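Trichothecene 15-O-acetyltransferase TRI3 (Fusarium sporotrichioides, PDB 3FOT) transfers an acetyl group to the C-15 oxygen of trichothecene intermediates during mycotoxin biosynthesis, as a coenzyme A-dependent acyltransferase of the BAHD superfamily. Local coordinates at residues Tyr354-Glu366 and Ser396-Gly410. Sequence-based numbering, arbitrary orientation.
Sequences YAMCQTAAVVRIE and SYRQWLENPFLQALG
W400 lays one face of its indole against the backbone of strand 358-365 at A361 and V362. The CA of A361 makes a CH-pi contact, 4.0 Å from the centroid of the five-membered ring of W400, while V362 N lies over the same face. With CG anti to the carbonyl carbon (chi1 -65°), the indole lies across the strand and its NE1 meets a water at the ring edge; that water donates to V362 O, bridging indole and strand. On the six-membered side, CZ2 of W400 packs 3.6 Å from CG2 of V362. The Y397 ring turns one side to the strand, where the CB of A361 sits near its CD2 and CG2 of V363 lies 3.5 Å from its CE1; its hydroxyl goes on to T337. At S396 the OG accepts from R364 N (2.9 Å).

The other end of the strand meets the start of helix 406-423. T359 OG1 donates to L406 O at 2.6 Å, from above the carbonyl plane, and that oxygen also takes the helical bond from G410 N. Side-chain-less G410 lets the helix come close, its CA 3.0 Å from OG1 of T359. Q407, bent at chi2 (58°), curls back so that NE2 donates to Q358 O. A360 O, against CD1 of L406, is buried without a hydrogen-bonding partner.

Strand 358-365 crosses the first turn, 406-410, of helix 406-423 at 96° and runs roughly antiparallel to 396-401, the end of helix 379-401. Strand 333-340 pairs with it, helix 246-264 packs on A360 and V362 through Y255, and H414, which binds 15-deacetylcalonectrin, approaches A360.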
# COMPACT_ATOMS: atom_id res chain seq x y z
N TYR A 354 12.07 4.44 -1.30
CA TYR A 354 11.01 3.81 -2.12
C TYR A 354 10.79 2.33 -1.81
O TYR A 354 9.70 1.81 -2.06
CB TYR A 354 11.33 3.98 -3.62
CG TYR A 354 11.04 5.38 -4.11
CD1 TYR A 354 11.80 6.47 -3.66
CD2 TYR A 354 10.00 5.63 -4.99
CE1 TYR A 354 11.53 7.75 -4.08
CE2 TYR A 354 9.73 6.92 -5.45
CZ TYR A 354 10.50 7.98 -4.98
OH TYR A 354 10.25 9.26 -5.40
N ALA A 355 11.80 1.65 -1.29
CA ALA A 355 11.63 0.25 -0.88
C ALA A 355 10.74 0.19 0.38
O ALA A 355 10.43 1.23 0.97
CB ALA A 355 13.00 -0.41 -0.62
N MET A 356 10.32 -1.02 0.75
CA MET A 356 9.52 -1.24 1.96
C MET A 356 10.21 -0.59 3.14
O MET A 356 11.40 -0.81 3.36
CB MET A 356 9.41 -2.73 2.24
CG MET A 356 8.57 -3.09 3.42
SD MET A 356 6.86 -3.41 2.95
CE MET A 356 7.03 -4.84 1.88
N CYS A 357 9.46 0.17 3.93
CA CYS A 357 10.00 0.71 5.17
C CYS A 357 8.85 0.74 6.17
O CYS A 357 8.19 1.75 6.35
CB CYS A 357 10.63 2.10 4.99
SG CYS A 357 11.42 2.62 6.56
N GLN A 358 8.60 -0.43 6.76
CA GLN A 358 7.44 -0.63 7.62
C GLN A 358 7.86 -1.19 8.96
O GLN A 358 8.86 -1.90 9.07
CB GLN A 358 6.45 -1.61 6.99
CG GLN A 358 5.87 -1.08 5.66
CD GLN A 358 4.80 -0.04 5.92
OE1 GLN A 358 3.84 -0.31 6.64
NE2 GLN A 358 4.97 1.17 5.33
N THR A 359 7.08 -0.85 9.97
CA THR A 359 7.27 -1.49 11.26
C THR A 359 5.91 -1.78 11.86
O THR A 359 4.91 -1.82 11.12
CB THR A 359 8.26 -0.71 12.19
OG1 THR A 359 8.46 -1.46 13.39
CG2 THR A 359 7.78 0.66 12.51
N ALA A 360 5.86 -2.01 13.17
CA ALA A 360 4.74 -2.68 13.81
C ALA A 360 4.38 -1.95 15.10
O ALA A 360 5.23 -1.32 15.73
CB ALA A 360 5.11 -4.12 14.11
N ALA A 361 3.09 -2.00 15.47
CA ALA A 361 2.61 -1.54 16.78
C ALA A 361 1.44 -2.43 17.16
O ALA A 361 0.93 -3.18 16.32
CB ALA A 361 2.14 -0.06 16.72
N VAL A 362 1.02 -2.39 18.42
CA VAL A 362 -0.11 -3.20 18.82
C VAL A 362 -1.16 -2.27 19.41
O VAL A 362 -0.92 -1.58 20.41
CB VAL A 362 0.26 -4.32 19.85
CG1 VAL A 362 -0.97 -5.13 20.21
CG2 VAL A 362 1.33 -5.25 19.29
N VAL A 363 -2.30 -2.19 18.73
CA VAL A 363 -3.46 -1.48 19.24
C VAL A 363 -4.17 -2.36 20.29
O VAL A 363 -4.42 -3.53 20.04
CB VAL A 363 -4.43 -1.14 18.09
CG1 VAL A 363 -5.76 -0.54 18.60
CG2 VAL A 363 -3.75 -0.19 17.14
N ARG A 364 -4.51 -1.76 21.43
CA ARG A 364 -5.20 -2.46 22.50
C ARG A 364 -6.35 -1.63 23.02
O ARG A 364 -6.17 -0.45 23.34
CB ARG A 364 -4.24 -2.75 23.66
CG ARG A 364 -3.14 -3.72 23.35
CD ARG A 364 -2.23 -3.88 24.57
NE ARG A 364 -2.99 -3.89 25.82
CZ ARG A 364 -3.43 -4.98 26.45
NH1 ARG A 364 -3.19 -6.19 25.96
NH2 ARG A 364 -4.12 -4.85 27.57
N ILE A 365 -7.53 -2.23 23.08
CA ILE A 365 -8.69 -1.56 23.67
C ILE A 365 -9.31 -2.55 24.67
O ILE A 365 -9.75 -3.62 24.28
CB ILE A 365 -9.74 -1.11 22.62
CG1 ILE A 365 -9.12 -0.19 21.55
CG2 ILE A 365 -10.96 -0.45 23.34
CD1 ILE A 365 -9.91 -0.10 20.26
N GLU A 366 -9.28 -2.18 25.95
CA GLU A 366 -9.91 -2.98 27.00
C GLU A 366 -11.28 -2.40 27.30
O GLU A 366 -11.65 -1.35 26.76
CB GLU A 366 -9.07 -2.98 28.29
CG GLU A 366 -7.59 -3.33 28.14
CD GLU A 366 -6.83 -3.08 29.43
OE1 GLU A 366 -5.63 -2.78 29.37
OE2 GLU A 366 -7.45 -3.16 30.53
N SER A 396 -2.23 3.40 22.95
CA SER A 396 -1.58 2.19 22.42
C SER A 396 -0.43 2.51 21.48
O SER A 396 0.68 1.98 21.63
CB SER A 396 -2.58 1.31 21.64
OG SER A 396 -3.57 0.78 22.45
N TYR A 397 -0.72 3.33 20.47
CA TYR A 397 0.29 3.68 19.48
C TYR A 397 1.50 4.29 20.16
O TYR A 397 2.64 3.92 19.86
CB TYR A 397 -0.29 4.57 18.38
CG TYR A 397 -0.90 3.76 17.26
CD1 TYR A 397 -2.27 3.79 17.00
CD2 TYR A 397 -0.10 2.93 16.48
CE1 TYR A 397 -2.82 3.02 15.96
CE2 TYR A 397 -0.63 2.17 15.45
CZ TYR A 397 -1.99 2.21 15.19
OH TYR A 397 -2.48 1.44 14.17
N ARG A 398 1.24 5.19 21.12
CA ARG A 398 2.30 5.83 21.92
C ARG A 398 3.31 4.84 22.52
O ARG A 398 4.51 5.08 22.46
CB ARG A 398 1.68 6.72 23.01
CG ARG A 398 2.53 7.90 23.42
N GLN A 399 2.83 3.71 23.05
CA GLN A 399 3.70 2.69 23.62
C GLN A 399 4.68 2.12 22.60
O GLN A 399 5.67 1.51 22.96
CB GLN A 399 2.88 1.52 24.20
N TRP A 400 4.37 2.31 21.32
CA TRP A 400 5.20 1.72 20.29
C TRP A 400 5.97 2.80 19.56
O TRP A 400 7.18 2.71 19.44
CB TRP A 400 4.33 0.88 19.35
CG TRP A 400 3.75 -0.31 20.08
CD1 TRP A 400 2.58 -0.35 20.79
CD2 TRP A 400 4.34 -1.61 20.22
NE1 TRP A 400 2.40 -1.59 21.35
CE2 TRP A 400 3.48 -2.38 21.03
CE3 TRP A 400 5.53 -2.19 19.75
CZ2 TRP A 400 3.76 -3.71 21.37
CZ3 TRP A 400 5.81 -3.50 20.08
CH2 TRP A 400 4.93 -4.26 20.89
N LEU A 401 5.26 3.83 19.12
CA LEU A 401 5.84 4.86 18.27
C LEU A 401 6.90 5.73 18.95
O LEU A 401 7.78 6.25 18.27
CB LEU A 401 4.74 5.74 17.69
CG LEU A 401 3.54 5.12 16.96
CD1 LEU A 401 2.65 6.27 16.48
CD2 LEU A 401 3.91 4.19 15.82
N GLU A 402 6.82 5.89 20.26
CA GLU A 402 7.77 6.75 20.97
C GLU A 402 9.11 6.05 21.20
O GLU A 402 10.05 6.66 21.71
CB GLU A 402 7.17 7.25 22.29
CG GLU A 402 5.86 8.03 22.14
CD GLU A 402 5.91 9.17 21.14
OE1 GLU A 402 6.67 10.14 21.36
OE2 GLU A 402 5.17 9.10 20.13
N ASN A 403 9.20 4.79 20.81
CA ASN A 403 10.42 4.03 21.02
C ASN A 403 11.43 4.16 19.89
O ASN A 403 11.10 3.86 18.75
CB ASN A 403 10.07 2.58 21.23
CG ASN A 403 11.08 1.91 22.05
OD1 ASN A 403 12.28 1.93 21.73
ND2 ASN A 403 10.64 1.34 23.17
N PRO A 404 12.67 4.60 20.19
CA PRO A 404 13.66 4.78 19.13
C PRO A 404 14.07 3.52 18.37
O PRO A 404 14.60 3.62 17.28
CB PRO A 404 14.87 5.39 19.86
CG PRO A 404 14.28 5.99 21.10
CD PRO A 404 13.24 4.99 21.50
N PHE A 405 13.85 2.34 18.94
CA PHE A 405 14.21 1.11 18.26
C PHE A 405 13.09 0.51 17.39
O PHE A 405 13.24 -0.59 16.86
CB PHE A 405 14.82 0.05 19.21
CG PHE A 405 13.90 -0.42 20.34
CD1 PHE A 405 12.59 -0.86 20.08
CD2 PHE A 405 14.38 -0.48 21.65
CE1 PHE A 405 11.77 -1.30 21.12
CE2 PHE A 405 13.57 -0.93 22.70
CZ PHE A 405 12.26 -1.35 22.43
N LEU A 406 11.99 1.25 17.23
CA LEU A 406 10.79 0.64 16.60
C LEU A 406 11.04 0.08 15.20
O LEU A 406 10.56 -1.03 14.89
CB LEU A 406 9.57 1.58 16.63
CG LEU A 406 8.27 0.79 16.37
CD1 LEU A 406 7.92 -0.18 17.52
CD2 LEU A 406 7.10 1.74 16.05
N GLN A 407 11.79 0.79 14.35
CA GLN A 407 12.03 0.26 13.00
C GLN A 407 12.85 -1.03 13.06
O GLN A 407 12.53 -1.99 12.36
CB GLN A 407 12.64 1.28 12.03
CG GLN A 407 12.84 0.73 10.60
CD GLN A 407 11.53 0.24 9.94
OE1 GLN A 407 10.45 0.79 10.17
NE2 GLN A 407 11.64 -0.80 9.11
N ALA A 408 13.87 -1.06 13.92
CA ALA A 408 14.63 -2.29 14.12
C ALA A 408 13.74 -3.45 14.58
O ALA A 408 13.93 -4.60 14.16
CB ALA A 408 15.80 -2.07 15.13
N LEU A 409 12.78 -3.14 15.44
CA LEU A 409 11.86 -4.15 15.98
C LEU A 409 10.98 -4.69 14.86
O LEU A 409 10.74 -5.88 14.80
CB LEU A 409 10.99 -3.56 17.11
CG LEU A 409 9.88 -4.41 17.73
CD1 LEU A 409 9.65 -4.10 19.23
CD2 LEU A 409 8.56 -4.17 16.97
N GLY A 410 10.48 -3.80 14.00
CA GLY A 410 9.66 -4.20 12.84
C GLY A 410 10.38 -5.22 11.99
O GLY A 410 9.83 -6.25 11.64
O HOH W 1 0.04 -2.08 22.78